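DltD domain-containing protein (Beauveria bassiana, PDB 7D78) is a polyketide thioesterase of the alpha/beta hydrolase family that forms medium-ring lactones, probably by cyclising a thioester-bound acyl chain. Local coordinates at residues Gly37-Gly42 with Asp92-Pro97; Leu153-Pro158 with Thr257-Val262. One frame throughout, in Å; residues are numbered along the deposited sequence. Where two conformers were deposited one is given.

Contact 1 (Gly37-Gly42 with Asp92-Pro97); sequences GIIIRG and DSDGSP
A largely polar clasp, in which Ser-93 and Asp-94 of a loop hold Ile-39 and Arg-41, fastens the beginning of strand 39-45 to the chain between strand 81-86 and helix 103-118, toward one margin of the central sheet. Asp-94 binds Ile-39 twice. Its N donates to Ile-39 O at 2.9 Å, while Ile-39 N donates to Asp-94 OD2 at 2.8 Å, reaching that oxygen from above the carboxylate plane. With CG beside its own backbone N (chi1 -69°), Asp-94 brings its carboxylate back to the residue that its main chain already meets. Its other oxygen, OD1, forms a salt bridge with Arg-41 NH1 at 3.0 Å. The guanidinium offers this hydrogen in its own plane but reaches OD1 from above the carboxylate plane, the two flat groups being 65° apart, and the pairing runs through one nitrogen. A water bridges Asp-94 OD1 and Arg-41 NH2, adding a second link. NH1 of Arg-41 also donates to Asp-92 O at 2.9 Å, in the carbonyl plane; it thus has two acceptors, which, with Glu-31 at NE, help to hold the group's rotation. Ile-39 CG2 lies over the rim of one guanidinium face. Farther along the strand, Arg-41 N points almost straight at Ser-93 OG (2.9 Å, 176°). Ahead of the strand, at Ile-38, the contact turns to carbon: CG1 and CG2 each lie 3.8 Å from Asp-94 CB. The positive charge of Arg-41 is shared with the outermost strand 28-33, where Glu-31 pairs with NE and also touches Ile-39. Ser-93 OG is further tied to Asp-86 O at the end of strand 81-86, whereas the Asp-92 carboxylate turns to Asn-229 and Lys-64.

Contact 2 (Leu153-Pro158 with Thr257-Val262); sequences LVMVCP and TPVLMV
Val-262 O accepts the shortest bond of this contact, from Cys-157 N at 2.7 Å and nearly straight at 173°, with the CA of Val-156 making a longer CH···O approach to the same oxygen. It ends a parallel ladder in which Leu-153 N, Leu-260 N, Met-155 N and Val-262 N in turn bond to the carbonyls of Pro-258, Leu-153, Leu-260 and Met-155. Strands 153-156 and 259-262 thus run 4.7 Å apart, though almost a hundred residues, helices and loops for the most part, separate them. On the face of Leu-153 and Met-155, Val-259 CG2 packs 4.0 Å from Leu-153 CD2. Met-261 stands with CG opposite its backbone N (chi1 -179°) and bends only at its end, which carries CE to 4.2 Å from Pro-158 CG. In the given one of two Met-155 conformers, Met-155 CE lies 3.7 Å from both Met-261 CE and Val-259 CG2. Exchanging Met-261 for an alanine would probably open a gap beside Pro-158 CG and take from the Met-155 methyl one of its neighbours, Val-259 CG2 remaining. On the reverse face Val-154 CG1 lies alongside Leu-260 CD2. Helix 135-146 packs on Leu-153, Met-155 and Pro-158, and helix 305-319 on Val-156 and Leu-260, while Cys-157 touches Asp-267 and His-296, which with Ser-134 probably form the catalytic triad.

Both contacts reach the same mixed sheet, but on opposite sides of the chain's centre, with their nearest atoms about 17 Å apart. Contact 2 is buried and lies between two parallel strands: its polar links are all main chain, and its side chains are almost wholly apolar, sandwiched between helices. Contact 1, only partly buried, pins a strand to an irregular loop, so side-chain oxygens and a guanidinium do much of what strand pairing does in contact 2, and a water takes part. Contact 2 also lies beside the probable catalytic residues, whereas contact 1 lies at the antiparallel margin of the sheet.

Contact 1 (Gly37-Gly42 with Asp92-Pro97)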
ATOM      1  N   GLY A  37      12.105  14.144   0.390  1.00 19.91           N
ATOM      2  CA  GLY A  37      13.481  14.618   0.402  1.00 23.14           C
ATOM      3  C   GLY A  37      14.543  13.606   0.001  1.00 25.36           C
ATOM      4  O   GLY A  37      15.736  13.919   0.080  1.00 32.97           O
ATOM      5  N   ILE A  38      14.159  12.419  -0.410  1.00 21.43           N
ATOM      6  CA  ILE A  38      15.086  11.393  -0.886  1.00 21.87           C
ATOM      7  C   ILE A  38      15.517  11.758  -2.304  1.00 23.83           C
ATOM      8  O   ILE A  38      14.755  12.377  -3.057  1.00 23.76           O
ATOM      9  CB  ILE A  38      14.386  10.011  -0.812  1.00 22.41           C
ATOM     10  CG1 ILE A  38      14.786   9.271   0.463  1.00 28.60           C
ATOM     11  CG2 ILE A  38      14.632   9.134  -2.031  1.00 24.15           C
ATOM     12  CD1 ILE A  38      14.525  10.061   1.710  1.00 20.95           C
ATOM     13  N   ILE A  39      16.758  11.429  -2.663  1.00 19.65           N
ATOM     14  CA  ILE A  39      17.274  11.671  -4.010  1.00 22.23           C
ATOM     15  C   ILE A  39      17.289  10.356  -4.778  1.00 23.59           C
ATOM     16  O   ILE A  39      17.946   9.397  -4.361  1.00 19.91           O
ATOM     17  CB  ILE A  39      18.687  12.276  -3.976  1.00 20.48           C
ATOM     18  CG1 ILE A  39      18.731  13.517  -3.088  1.00 28.33           C
ATOM     19  CG2 ILE A  39      19.172  12.572  -5.396  1.00 24.23           C
ATOM     20  CD1 ILE A  39      18.336  14.759  -3.780  1.00 36.78           C
ATOM     21  N   ILE A  40      16.587  10.320  -5.916  1.00 20.18           N
ATOM     22  CA  ILE A  40      16.666   9.215  -6.871  1.00 20.06           C
ATOM     23  C   ILE A  40      17.738   9.565  -7.897  1.00 21.50           C
ATOM     24  O   ILE A  40      17.756  10.688  -8.414  1.00 18.04           O
ATOM     25  CB  ILE A  40      15.309   8.989  -7.566  1.00 19.57           C
ATOM     26  CG1 ILE A  40      14.218   8.626  -6.545  1.00 23.65           C
ATOM     27  CG2 ILE A  40      15.434   7.973  -8.707  1.00 18.25           C
ATOM     28  CD1 ILE A  40      14.461   7.320  -5.835  1.00 22.71           C
ATOM     29  N   ARG A  41      18.618   8.615  -8.212  1.00 17.12           N
ATOM     30  CA  ARG A  41      19.714   8.846  -9.146  1.00 20.49           C
ATOM     31  C   ARG A  41      19.605   7.932 -10.357  1.00 20.00           C
ATOM     32  O   ARG A  41      19.244   6.756 -10.234  1.00 21.59           O
ATOM     33  CB  ARG A  41      21.090   8.643  -8.450  1.00 21.82           C
ATOM     34  CG  ARG A  41      21.252   9.571  -7.243  1.00 18.14           C
ATOM     35  CD  ARG A  41      22.668   9.627  -6.669  1.00 22.51           C
ATOM     36  NE  ARG A  41      22.716  10.682  -5.653  1.00 25.13           N
ATOM     37  CZ  ARG A  41      22.291  10.520  -4.404  1.00 24.14           C
ATOM     38  NH1 ARG A  41      21.822   9.333  -4.018  1.00 22.69           N
ATOM     39  NH2 ARG A  41      22.338  11.528  -3.541  1.00 28.36           N
ATOM     40  N   GLY A  42      19.948   8.467 -11.529  1.00 22.59           N
ATOM     41  CA  GLY A  42      19.880   7.676 -12.743  1.00 19.07           C
ATOM     42  C   GLY A  42      20.690   8.265 -13.881  1.00 21.81           C
ATOM     43  O   GLY A  42      21.324   9.316 -13.749  1.00 22.20           O
ATOM     44  N   ASP A  92      22.438   3.413  -6.520  1.00 22.02           N
ATOM     45  CA  ASP A  92      22.979   4.738  -6.254  1.00 22.73           C
ATOM     46  C   ASP A  92      22.001   5.651  -5.519  1.00 23.79           C
ATOM     47  O   ASP A  92      22.401   6.739  -5.092  1.00 21.93           O
ATOM     48  CB  ASP A  92      23.404   5.423  -7.572  1.00 18.91           C
ATOM     49  CG  ASP A  92      24.672   4.814  -8.192  1.00 28.33           C
ATOM     50  OD1 ASP A  92      25.451   4.139  -7.482  1.00 28.36           O
ATOM     51  OD2 ASP A  92      24.891   5.029  -9.406  1.00 24.62           O
ATOM     52  N   SER A  93      20.735   5.252  -5.367  1.00 19.94           N
ATOM     53  CA  SER A  93      19.720   6.173  -4.877  1.00 19.07           C
ATOM     54  C   SER A  93      19.620   6.167  -3.355  1.00 20.88           C
ATOM     55  O   SER A  93      19.934   5.177  -2.689  1.00 19.37           O
ATOM     56  CB  SER A  93      18.353   5.835  -5.474  1.00 20.21           C
ATOM     57  OG  SER A  93      18.378   6.004  -6.869  1.00 18.10           O
ATOM     58  N   ASP A  94      19.170   7.297  -2.816  1.00 20.11           N
ATOM     59  CA  ASP A  94      18.808   7.377  -1.406  1.00 20.36           C
ATOM     60  C   ASP A  94      17.721   6.361  -1.066  1.00 22.73           C
ATOM     61  O   ASP A  94      17.028   5.831  -1.937  1.00 21.47           O
ATOM     62  CB  ASP A  94      18.277   8.767  -1.056  1.00 19.39           C
ATOM     63  CG  ASP A  94      19.337   9.839  -1.095  1.00 23.24           C
ATOM     64  OD1 ASP A  94      20.525   9.517  -1.281  1.00 18.72           O
ATOM     65  OD2 ASP A  94      18.959  11.016  -0.925  1.00 25.21           O
ATOM     66  N   GLY A  95      17.550   6.126   0.230  1.00 18.30           N
ATOM     67  CA  GLY A  95      16.428   5.342   0.707  1.00 21.82           C
ATOM     68  C   GLY A  95      16.863   4.362   1.774  1.00 21.52           C
ATOM     69  O   GLY A  95      17.801   3.590   1.557  1.00 23.60           O
ATOM     70  N   SER A  96      16.186   4.377   2.923  1.00 23.31           N
ATOM     71  CA  SER A  96      16.521   3.522   4.056  1.00 20.06           C
ATOM     72  C   SER A  96      15.233   3.000   4.685  1.00 24.14           C
ATOM     73  O   SER A  96      14.260   3.754   4.805  1.00 22.99           O
ATOM     74  CB  SER A  96      17.334   4.277   5.116  1.00 29.10           C
ATOM     75  OG  SER A  96      18.427   4.949   4.513  1.00 37.88           O
ATOM     76  N   PRO A  97      15.192   1.721   5.097  1.00 22.39           N
ATOM     77  CA  PRO A  97      16.300   0.760   4.994  1.00 21.66           C
ATOM     78  C   PRO A  97      16.659   0.363   3.557  1.00 24.82           C
ATOM     79  O   PRO A  97      15.838   0.482   2.645  1.00 19.09           O
ATOM     80  CB  PRO A  97      15.795  -0.467   5.784  1.00 25.52           C
ATOM     81  CG  PRO A  97      14.366  -0.275   5.987  1.00 24.22           C
ATOM     82  CD  PRO A  97      14.065   1.200   5.892  1.00 26.50           C
TER
HETATM   83  O   HOH W   1      22.436  11.339  -0.561  1.00 38.02           O

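Contact 2 (Leu153-Pro158 with Thr257-Val262)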
ATOM      1  N   LEU A 153       2.273   3.534 -21.753  1.00 21.42           N
ATOM      2  CA  LEU A 153       2.782   2.586 -20.773  1.00 21.32           C
ATOM      3  C   LEU A 153       3.307   1.370 -21.518  1.00 20.81           C
ATOM      4  O   LEU A 153       2.571   0.748 -22.287  1.00 22.80           O
ATOM      5  CB  LEU A 153       1.680   2.180 -19.795  1.00 21.38           C
ATOM      6  CG  LEU A 153       1.950   1.000 -18.867  1.00 20.25           C
ATOM      7  CD1 LEU A 153       3.050   1.370 -17.870  1.00 17.44           C
ATOM      8  CD2 LEU A 153       0.657   0.633 -18.142  1.00 18.79           C
ATOM      9  N   VAL A 154       4.575   1.037 -21.304  1.00 18.61           N
ATOM     10  CA  VAL A 154       5.176  -0.162 -21.875  1.00 19.58           C
ATOM     11  C   VAL A 154       5.564  -1.070 -20.725  1.00 21.92           C
ATOM     12  O   VAL A 154       6.389  -0.694 -19.884  1.00 21.05           O
ATOM     13  CB  VAL A 154       6.396   0.168 -22.744  1.00 23.19           C
ATOM     14  CG1 VAL A 154       7.083  -1.115 -23.186  1.00 23.12           C
ATOM     15  CG2 VAL A 154       5.964   0.999 -23.944  1.00 21.74           C
ATOM     16  N   MET A 155       4.962  -2.251 -20.678  0.74 20.23           N
ATOM     17  CA  MET A 155       5.266  -3.247 -19.660  0.74 20.93           C
ATOM     18  C   MET A 155       5.935  -4.438 -20.327  0.74 23.38           C
ATOM     19  O   MET A 155       5.354  -5.068 -21.221  0.74 24.30           O
ATOM     20  CB  MET A 155       4.007  -3.697 -18.927  0.74 20.76           C
ATOM     21  CG  MET A 155       3.374  -2.629 -18.049  0.74 21.27           C
ATOM     22  SD  MET A 155       2.000  -3.319 -17.115  0.74 22.95           S
ATOM     23  CE  MET A 155       0.769  -3.512 -18.394  0.74 21.53           C
ATOM     24  N   VAL A 156       7.142  -4.752 -19.885  1.00 20.13           N
ATOM     25  CA  VAL A 156       7.857  -5.934 -20.343  1.00 23.92           C
ATOM     26  C   VAL A 156       7.815  -6.964 -19.225  1.00 21.86           C
ATOM     27  O   VAL A 156       8.228  -6.676 -18.095  1.00 20.01           O
ATOM     28  CB  VAL A 156       9.298  -5.592 -20.743  1.00 26.07           C
ATOM     29  CG1 VAL A 156      10.048  -6.850 -21.187  1.00 23.35           C
ATOM     30  CG2 VAL A 156       9.286  -4.536 -21.828  1.00 26.08           C
ATOM     31  N   CYS A 157       7.302  -8.154 -19.544  1.00 20.29           N
ATOM     32  CA  CYS A 157       7.149  -9.288 -18.633  1.00 21.54           C
ATOM     33  C   CYS A 157       6.711  -8.860 -17.222  1.00 24.17           C
ATOM     34  O   CYS A 157       7.373  -9.201 -16.237  1.00 23.46           O
ATOM     35  CB  CYS A 157       8.427 -10.122 -18.578  1.00 19.11           C
ATOM     36  SG  CYS A 157       9.933  -9.254 -18.003  1.00 24.24           S
ATOM     37  N   PRO A 158       5.605  -8.126 -17.100  1.00 22.26           N
ATOM     38  CA  PRO A 158       5.172  -7.695 -15.762  1.00 19.80           C
ATOM     39  C   PRO A 158       4.890  -8.886 -14.853  1.00 21.51           C
ATOM     40  O   PRO A 158       4.360  -9.909 -15.287  1.00 21.47           O
ATOM     41  CB  PRO A 158       3.893  -6.896 -16.043  1.00 22.41           C
ATOM     42  CG  PRO A 158       3.395  -7.423 -17.351  1.00 26.64           C
ATOM     43  CD  PRO A 158       4.637  -7.739 -18.141  1.00 21.13           C
ATOM     44  N   THR A 257      -4.725   5.004 -20.624  1.00 24.92           N
ATOM     45  CA  THR A 257      -3.336   5.070 -21.079  1.00 22.46           C
ATOM     46  C   THR A 257      -3.035   3.997 -22.121  1.00 20.55           C
ATOM     47  O   THR A 257      -3.141   2.803 -21.810  1.00 21.52           O
ATOM     48  CB  THR A 257      -2.413   4.907 -19.879  1.00 23.75           C
ATOM     49  OG1 THR A 257      -2.829   5.818 -18.854  1.00 24.76           O
ATOM     50  CG2 THR A 257      -0.964   5.189 -20.275  1.00 21.48           C
ATOM     51  N   PRO A 258      -2.655   4.367 -23.346  1.00 21.29           N
ATOM     52  CA  PRO A 258      -2.237   3.366 -24.335  1.00 23.21           C
ATOM     53  C   PRO A 258      -1.144   2.477 -23.767  1.00 18.85           C
ATOM     54  O   PRO A 258      -0.156   2.961 -23.208  1.00 22.37           O
ATOM     55  CB  PRO A 258      -1.711   4.214 -25.502  1.00 22.59           C
ATOM     56  CG  PRO A 258      -2.342   5.551 -25.340  1.00 25.34           C
ATOM     57  CD  PRO A 258      -2.547   5.742 -23.859  1.00 21.80           C
ATOM     58  N   VAL A 259      -1.326   1.166 -23.896  1.00 21.63           N
ATOM     59  CA  VAL A 259      -0.462   0.220 -23.202  1.00 19.14           C
ATOM     60  C   VAL A 259       0.050  -0.829 -24.176  1.00 25.87           C
ATOM     61  O   VAL A 259      -0.729  -1.449 -24.910  1.00 23.21           O
ATOM     62  CB  VAL A 259      -1.173  -0.441 -22.002  1.00 22.91           C
ATOM     63  CG1 VAL A 259      -2.547  -0.976 -22.397  1.00 25.79           C
ATOM     64  CG2 VAL A 259      -0.297  -1.559 -21.398  1.00 21.46           C
ATOM     65  N   LEU A 260       1.358  -1.042 -24.156  1.00 23.10           N
ATOM     66  CA  LEU A 260       2.011  -2.133 -24.860  1.00 22.62           C
ATOM     67  C   LEU A 260       2.539  -3.112 -23.825  1.00 27.08           C
ATOM     68  O   LEU A 260       3.266  -2.712 -22.909  1.00 22.61           O
ATOM     69  CB  LEU A 260       3.162  -1.616 -25.729  1.00 19.77           C
ATOM     70  CG  LEU A 260       4.125  -2.682 -26.241  1.00 21.50           C
ATOM     71  CD1 LEU A 260       3.415  -3.546 -27.283  1.00 25.40           C
ATOM     72  CD2 LEU A 260       5.366  -2.017 -26.831  1.00 22.94           C
ATOM     73  N   MET A 261       2.164  -4.381 -23.954  1.00 22.32           N
ATOM     74  CA  MET A 261       2.720  -5.433 -23.116  1.00 22.04           C
ATOM     75  C   MET A 261       3.545  -6.394 -23.961  1.00 28.78           C
ATOM     76  O   MET A 261       3.074  -6.886 -24.997  1.00 25.40           O
ATOM     77  CB  MET A 261       1.623  -6.206 -22.388  1.00 21.58           C
ATOM     78  CG  MET A 261       2.180  -7.294 -21.480  1.00 22.63           C
ATOM     79  SD  MET A 261       0.876  -8.197 -20.630  1.00 25.53           S
ATOM     80  CE  MET A 261       0.044  -6.873 -19.756  1.00 23.98           C
ATOM     81  N   VAL A 262       4.760  -6.672 -23.503  1.00 25.44           N
ATOM     82  CA  VAL A 262       5.650  -7.651 -24.114  1.00 24.62           C
ATOM     83  C   VAL A 262       5.796  -8.817 -23.146  1.00 27.93           C
ATOM     84  O   VAL A 262       6.345  -8.656 -22.046  1.00 25.88           O
ATOM     85  CB  VAL A 262       7.015  -7.036 -24.447  1.00 22.59           C
ATOM     86  CG1 VAL A 262       7.929  -8.083 -25.090  1.00 25.28           C
ATOM     87  CG2 VAL A 262       6.842  -5.816 -25.349  1.00 26.26           C
TER